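PDB 5YSC: vitamin B12-binding protein, which probably serves as the periplasmic solute-binding component of the BtuCDF ABC transporter, binding vitamin B12 and delivering it to the membrane subunit BtuC. Local coordinates for residues Leu242-Asp245 with Trp246-Pro250; His173-Ser176 with Glu177-Leu181. All coordinates share one frame; numbering follows the deposited sequence.

Contact 1 of 2, residues Leu242-Asp245 with Trp246-Pro250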
ATOM      1  N   LEU A 242      -6.855 -10.361   4.001  1.00 12.50           N
ATOM      2  CA  LEU A 242      -6.896  -9.333   2.976  1.00 11.75           C
ATOM      3  C   LEU A 242      -5.737  -9.561   2.024  1.00 12.60           C
ATOM      4  O   LEU A 242      -4.688 -10.068   2.430  1.00 12.46           O
ATOM      5  CB  LEU A 242      -6.797  -7.934   3.582  1.00 10.80           C
ATOM      6  CG  LEU A 242      -7.992  -7.589   4.480  1.00 11.79           C
ATOM      7  CD1 LEU A 242      -7.765  -6.240   5.171  1.00 10.92           C
ATOM      8  CD2 LEU A 242      -9.318  -7.590   3.722  1.00 12.61           C
ATOM      9  N   ASN A 243      -5.937  -9.192   0.757  1.00 11.22           N
ATOM     10  CA  ASN A 243      -4.863  -9.249  -0.228  1.00  9.47           C
ATOM     11  C   ASN A 243      -3.862  -8.113   0.024  1.00 11.06           C
ATOM     12  O   ASN A 243      -4.164  -6.922  -0.145  1.00 11.01           O
ATOM     13  CB  ASN A 243      -5.454  -9.194  -1.629  1.00  8.57           C
ATOM     14  CG  ASN A 243      -4.411  -9.274  -2.709  1.00 11.59           C
ATOM     15  OD1 ASN A 243      -3.383  -8.635  -2.651  1.00 12.24           O
ATOM     16  ND2 ASN A 243      -4.708 -10.052  -3.731  1.00 11.04           N
ATOM     17  N   ALA A 244      -2.665  -8.496   0.473  1.00 11.31           N
ATOM     18  CA  ALA A 244      -1.661  -7.529   0.894  1.00 10.66           C
ATOM     19  C   ALA A 244      -1.099  -6.738  -0.284  1.00 11.92           C
ATOM     20  O   ALA A 244      -0.734  -5.556  -0.123  1.00 11.61           O
ATOM     21  CB  ALA A 244      -0.542  -8.252   1.643  1.00 12.76           C
ATOM     22  N   ASP A 245      -1.021  -7.348  -1.467  1.00 11.05           N
ATOM     23  CA  ASP A 245      -0.536  -6.621  -2.643  1.00 11.34           C
ATOM     24  C   ASP A 245      -1.445  -5.443  -2.975  1.00 12.76           C
ATOM     25  O   ASP A 245      -0.978  -4.348  -3.310  1.00 12.59           O
ATOM     26  CB  ASP A 245      -0.437  -7.567  -3.842  1.00 12.31           C
ATOM     27  CG  ASP A 245       0.673  -8.612  -3.730  1.00 14.84           C
ATOM     28  OD1 ASP A 245       1.440  -8.626  -2.733  1.00 15.48           O
ATOM     29  OD2 ASP A 245       0.735  -9.477  -4.682  1.00 14.88           O
ATOM     30  N   TRP A 246      -2.752  -5.645  -2.896  1.00  9.86           N
ATOM     31  CA  TRP A 246      -3.683  -4.571  -3.216  1.00  8.78           C
ATOM     32  C   TRP A 246      -3.669  -3.504  -2.147  1.00  9.21           C
ATOM     33  O   TRP A 246      -3.835  -2.312  -2.439  1.00  9.43           O
ATOM     34  CB  TRP A 246      -5.112  -5.114  -3.310  1.00 10.55           C
ATOM     35  CG  TRP A 246      -5.371  -6.168  -4.337  1.00  9.21           C
ATOM     36  CD1 TRP A 246      -4.608  -6.511  -5.436  1.00  9.40           C
ATOM     37  CD2 TRP A 246      -6.507  -7.019  -4.359  1.00  8.83           C
ATOM     38  NE1 TRP A 246      -5.221  -7.544  -6.122  1.00 12.16           N
ATOM     39  CE2 TRP A 246      -6.371  -7.883  -5.465  1.00 10.04           C
ATOM     40  CE3 TRP A 246      -7.614  -7.158  -3.533  1.00 11.73           C
ATOM     41  CZ2 TRP A 246      -7.317  -8.821  -5.782  1.00 10.04           C
ATOM     42  CZ3 TRP A 246      -8.556  -8.130  -3.825  1.00  9.53           C
ATOM     43  CH2 TRP A 246      -8.394  -8.965  -4.930  1.00 10.39           C
ATOM     44  N   LEU A 247      -3.588  -3.956  -0.904  1.00  8.50           N
ATOM     45  CA  LEU A 247      -3.859  -3.132   0.256  1.00  8.94           C
ATOM     46  C   LEU A 247      -2.656  -2.299   0.645  1.00 12.02           C
ATOM     47  O   LEU A 247      -2.767  -1.090   0.837  1.00 11.92           O
ATOM     48  CB  LEU A 247      -4.278  -4.040   1.404  1.00  8.96           C
ATOM     49  CG  LEU A 247      -4.555  -3.288   2.701  1.00 10.37           C
ATOM     50  CD1 LEU A 247      -5.753  -2.336   2.631  1.00 13.37           C
ATOM     51  CD2 LEU A 247      -4.685  -4.297   3.797  1.00 14.65           C
ATOM     52  N   ASN A 248      -1.503  -2.930   0.712  1.00 11.06           N
ATOM     53  CA  ASN A 248      -0.342  -2.310   1.322  1.00 12.03           C
ATOM     54  C   ASN A 248       0.534  -1.552   0.336  1.00 11.89           C
ATOM     55  O   ASN A 248       1.474  -0.856   0.768  1.00 13.15           O
ATOM     56  CB  ASN A 248       0.440  -3.378   2.066  1.00 11.93           C
ATOM     57  CG  ASN A 248      -0.355  -3.909   3.261  1.00 14.80           C
ATOM     58  OD1 ASN A 248      -1.156  -3.179   3.833  1.00 17.01           O
ATOM     59  ND2 ASN A 248      -0.131  -5.138   3.637  1.00 16.35           N
ATOM     60  N   ARG A 249       0.240  -1.637  -0.960  1.00  8.61           N
ATOM     61  CA  ARG A 249       0.816  -0.788  -1.986  1.00 10.17           C
ATOM     62  C   ARG A 249      -0.224   0.188  -2.492  1.00 10.71           C
ATOM     63  O   ARG A 249      -1.276  -0.258  -2.960  1.00 10.53           O
ATOM     64  CB  ARG A 249       1.312  -1.609  -3.192  1.00 10.39           C
ATOM     65  CG  ARG A 249       2.140  -2.798  -2.917  1.00 10.30           C
ATOM     66  CD  ARG A 249       2.331  -3.596  -4.176  1.00  9.74           C
ATOM     67  NE  ARG A 249       2.964  -4.857  -3.912  1.00 10.78           N
ATOM     68  CZ  ARG A 249       3.422  -5.650  -4.874  1.00 12.79           C
ATOM     69  NH1 ARG A 249       3.323  -5.267  -6.141  1.00 12.36           N
ATOM     70  NH2 ARG A 249       4.018  -6.797  -4.565  1.00 13.25           N
ATOM     71  N   PRO A 250       0.038   1.470  -2.546  1.00  9.24           N
ATOM     72  CA  PRO A 250      -0.945   2.393  -3.118  1.00  9.35           C
ATOM     73  C   PRO A 250      -0.864   2.484  -4.633  1.00  9.31           C
ATOM     74  O   PRO A 250       0.078   3.062  -5.192  1.00 10.93           O
ATOM     75  CB  PRO A 250      -0.589   3.740  -2.466  1.00 10.92           C
ATOM     76  CG  PRO A 250       0.319   3.416  -1.364  1.00 12.94           C
ATOM     77  CD  PRO A 250       1.027   2.165  -1.709  1.00  9.01           C
TER
HETATM   78  O   HOH W   1       3.985  -9.111  -2.797  1.00 23.84           O
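Asn243 caps the short helix 244-248: its OD1 accepts from Trp246 N at 3.1 Å, the donor standing above the plane of the side-chain amide. With CG anti to the backbone N (chi1 -179°), the amide is carried over the indole and lies on it almost flat, the two planes 9° apart and ND2 3.2 Å from CE2 of Trp246. Asn243 CB adds a CH-pi contact over the six-membered ring. Main-chain bonds continue the turn, from Leu247 N to Asn243 O (3.1 Å) and from Asn248 N to Ala244 O (2.9 Å). Across the length of the helix, Asp245 and Arg249 run side by side, but OD1 of Asp245 sits 3.7 Å from NH2 of Arg249 and well out of the guanidinium plane, a long salt bridge of charges only. A water gives a 2.6 Å bond to Asp245 OD1 and is weakly held by Arg249 NH2. Asp245 OD1 and Arg249 NE each also hydrogen-bond to cyanocobalamin, and Glu32 and Asp51 form salt bridges with the guanidinium. On the inner side, Leu242 CD1 meets Leu247 CD2 at 3.9 Å. A side-chain N-cap thus opens a short helix that, with Arg249 just beyond it, gives Ala244, Asp245 and Asn248 to the cyanocobalamin pocket.

Contact 2 of 2, residues His173-Ser176 with Glu177-Leu181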
ATOM      1  N   HIS A 173      -1.252   6.164   9.126  1.00 17.20           N
ATOM      2  CA  HIS A 173      -0.332   5.794   8.068  1.00 16.76           C
ATOM      3  C   HIS A 173      -0.913   4.669   7.225  1.00 16.90           C
ATOM      4  O   HIS A 173      -1.813   3.920   7.654  1.00 15.82           O
ATOM      5  CB  HIS A 173       1.005   5.362   8.648  1.00 17.40           C
ATOM      6  CG  HIS A 173       1.805   6.521   9.157  1.00 20.96           C
ATOM      7  ND1 HIS A 173       3.112   6.746   8.794  1.00 23.42           N
ATOM      8  CD2 HIS A 173       1.456   7.541   9.971  1.00 24.30           C
ATOM      9  CE1 HIS A 173       3.550   7.842   9.387  1.00 27.75           C
ATOM     10  NE2 HIS A 173       2.567   8.345  10.118  1.00 24.68           N
ATOM     11  N   TRP A 174      -0.356   4.539   6.029  1.00 13.95           N
ATOM     12  CA  TRP A 174      -0.886   3.596   5.061  1.00 15.20           C
ATOM     13  C   TRP A 174      -0.856   2.168   5.604  1.00 11.99           C
ATOM     14  O   TRP A 174       0.150   1.729   6.158  1.00 12.40           O
ATOM     15  CB  TRP A 174      -0.082   3.685   3.779  1.00 12.55           C
ATOM     16  CG  TRP A 174      -0.730   2.919   2.699  1.00 11.62           C
ATOM     17  CD1 TRP A 174      -0.456   1.636   2.298  1.00 12.35           C
ATOM     18  CD2 TRP A 174      -1.812   3.378   1.892  1.00 13.65           C
ATOM     19  NE1 TRP A 174      -1.326   1.275   1.291  1.00 12.89           N
ATOM     20  CE2 TRP A 174      -2.150   2.336   1.015  1.00 12.77           C
ATOM     21  CE3 TRP A 174      -2.539   4.572   1.824  1.00 13.50           C
ATOM     22  CZ2 TRP A 174      -3.188   2.455   0.090  1.00 11.74           C
ATOM     23  CZ3 TRP A 174      -3.553   4.683   0.887  1.00 16.61           C
ATOM     24  CH2 TRP A 174      -3.866   3.628   0.042  1.00 15.08           C
ATOM     25  N   PRO A 175      -1.925   1.376   5.390  1.00 11.36           N
ATOM     26  CA  PRO A 175      -3.162   1.589   4.641  1.00 11.26           C
ATOM     27  C   PRO A 175      -4.373   2.040   5.459  1.00 12.52           C
ATOM     28  O   PRO A 175      -5.542   1.730   5.105  1.00 11.63           O
ATOM     29  CB  PRO A 175      -3.411   0.209   4.067  1.00 11.92           C
ATOM     30  CG  PRO A 175      -2.955  -0.698   5.122  1.00 11.12           C
ATOM     31  CD  PRO A 175      -1.719  -0.046   5.683  1.00 11.92           C
ATOM     32  N   SER A 176      -4.130   2.838   6.502  1.00 14.10           N
ATOM     33  CA  SER A 176      -5.240   3.272   7.359  1.00 15.66           C
ATOM     34  C   SER A 176      -6.411   3.852   6.563  1.00 16.09           C
ATOM     35  O   SER A 176      -7.582   3.554   6.844  1.00 17.93           O
ATOM     36  CB  SER A 176      -4.744   4.310   8.380  1.00 17.19           C
ATOM     37  OG  SER A 176      -3.879   3.697   9.316  1.00 20.06           O
ATOM     38  N   GLU A 177      -6.113   4.684   5.574  1.00 15.90           N
ATOM     39  CA  GLU A 177      -7.122   5.384   4.795  1.00 17.02           C
ATOM     40  C   GLU A 177      -8.036   4.438   4.012  1.00 18.04           C
ATOM     41  O   GLU A 177      -9.180   4.778   3.712  1.00 18.70           O
ATOM     42  CB  GLU A 177      -6.391   6.316   3.847  1.00 26.23           C
ATOM     43  CG  GLU A 177      -7.169   7.430   3.356  1.00 29.26           C
ATOM     44  CD  GLU A 177      -7.018   8.610   4.237  1.00 32.01           C
ATOM     45  OE1 GLU A 177      -7.058   8.407   5.469  1.00 40.05           O
ATOM     46  OE2 GLU A 177      -6.815   9.717   3.699  1.00 30.19           O
ATOM     47  N   VAL A 178      -7.542   3.271   3.620  1.00 17.61           N
ATOM     48  CA  VAL A 178      -8.414   2.309   2.948  1.00 16.67           C
ATOM     49  C   VAL A 178      -9.581   1.933   3.855  1.00 18.90           C
ATOM     50  O   VAL A 178     -10.747   1.906   3.426  1.00 18.76           O
ATOM     51  CB  VAL A 178      -7.614   1.059   2.551  1.00 15.18           C
ATOM     52  CG1 VAL A 178      -8.548   0.009   2.024  1.00 14.82           C
ATOM     53  CG2 VAL A 178      -6.530   1.443   1.515  1.00 16.61           C
ATOM     54  N   PHE A 179      -9.265   1.570   5.109  1.00 17.52           N
ATOM     55  CA  PHE A 179     -10.278   1.184   6.081  1.00 20.34           C
ATOM     56  C   PHE A 179     -11.210   2.350   6.393  1.00 20.94           C
ATOM     57  O   PHE A 179     -12.429   2.176   6.474  1.00 21.58           O
ATOM     58  CB  PHE A 179      -9.596   0.661   7.350  1.00 17.10           C
ATOM     59  CG  PHE A 179      -8.759  -0.553   7.124  1.00 16.04           C
ATOM     60  CD1 PHE A 179      -9.335  -1.823   7.157  1.00 13.57           C
ATOM     61  CD2 PHE A 179      -7.403  -0.446   6.840  1.00 14.64           C
ATOM     62  CE1 PHE A 179      -8.578  -2.963   6.938  1.00 14.20           C
ATOM     63  CE2 PHE A 179      -6.647  -1.583   6.634  1.00 16.02           C
ATOM     64  CZ  PHE A 179      -7.255  -2.858   6.661  1.00 15.62           C
ATOM     65  N   SER A 180     -10.663   3.562   6.508  1.00 20.29           N
ATOM     66  CA  SER A 180     -11.478   4.706   6.939  1.00 21.63           C
ATOM     67  C   SER A 180     -12.577   5.047   5.943  1.00 26.31           C
ATOM     68  O   SER A 180     -13.642   5.521   6.349  1.00 29.91           O
ATOM     69  CB  SER A 180     -10.589   5.939   7.177  1.00 21.79           C
ATOM     70  OG  SER A 180      -9.592   5.642   8.115  1.00 26.94           O
ATOM     71  N   LEU A 181     -12.349   4.836   4.641  1.00 23.05           N
ATOM     72  CA  LEU A 181     -13.399   5.072   3.659  1.00 23.21           C
ATOM     73  C   LEU A 181     -14.682   4.317   4.035  1.00 23.92           C
ATOM     74  O   LEU A 181     -15.793   4.833   3.840  1.00 32.33           O
ATOM     75  CB  LEU A 181     -12.900   4.659   2.274  1.00 21.90           C
ATOM     76  CG  LEU A 181     -13.768   4.939   1.054  1.00 23.10           C
ATOM     77  CD1 LEU A 181     -12.923   5.024  -0.207  1.00 25.11           C
ATOM     78  CD2 LEU A 181     -14.870   3.891   0.870  1.00 21.02           C
TER
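Val178 packs against Trp174 and Pro175 where the chain turns into helix 176-181. Its CG2, placed beside the backbone N, reaches Trp174 CH2 at 3.7 Å and approaches the indole obliquely. The peptide bond before Pro175 is cis, and the proline's own CB covers part of one face of the same indole; Trp174, part of the cyanocobalamin pocket, is thus packed against the helix's first turn. Pro175, the N-cap residue, uses its carbonyl O to accept from Val178 N at 2.9 Å, the donor lying above the carbonyl plane. Farther round the turn, the Pro175 ring runs alongside Phe179, CG to CE2 4.1 Å. Ser176 folds back on the loop: its OG gives a 2.7 Å bond to His173 O, which also takes the backbone N of Ser176, so two donors grip one carbonyl. Against this buried side, the flank with Glu177 and Ser180 is looser. Glu177 CB comes no nearer the indole than 4.4 Å from Trp174 CZ3, and the exposed Ser180 is tied in through its backbone N, bonded to Ser176 O at 3.1 Å. Val178 and Phe179 pack on Leu247 of helix 244-248 and also touch helix 254-267; Phe179 stacks on Tyr157 of strand 155-159, while Leu181 reaches helix 128-148.

Along the chain contact 2 comes first and contact 1 follows, their centres about 11 Å apart. Contact 2 covers the start and body of helix 176-181, contact 1 the whole of helix 244-248 with its cap, and the two meet directly: Trp174 NE1 lies 2.8 Å from Leu247 O, a probable hydrogen bond, and Asn248 OD1 packs against Pro175 CG at 3.3 Å. Helix 176-181 leads into strand 184-186 and helix 244-248 follows strand 239-241, the two outermost strands of one four-stranded parallel sheet. Helix 254-267 is touched by both. Trp174 from contact 2 and Ala244, Asp245, Asn248 and Arg249 from contact 1 share the cyanocobalamin pocket, so distant parts of the sequence line one site.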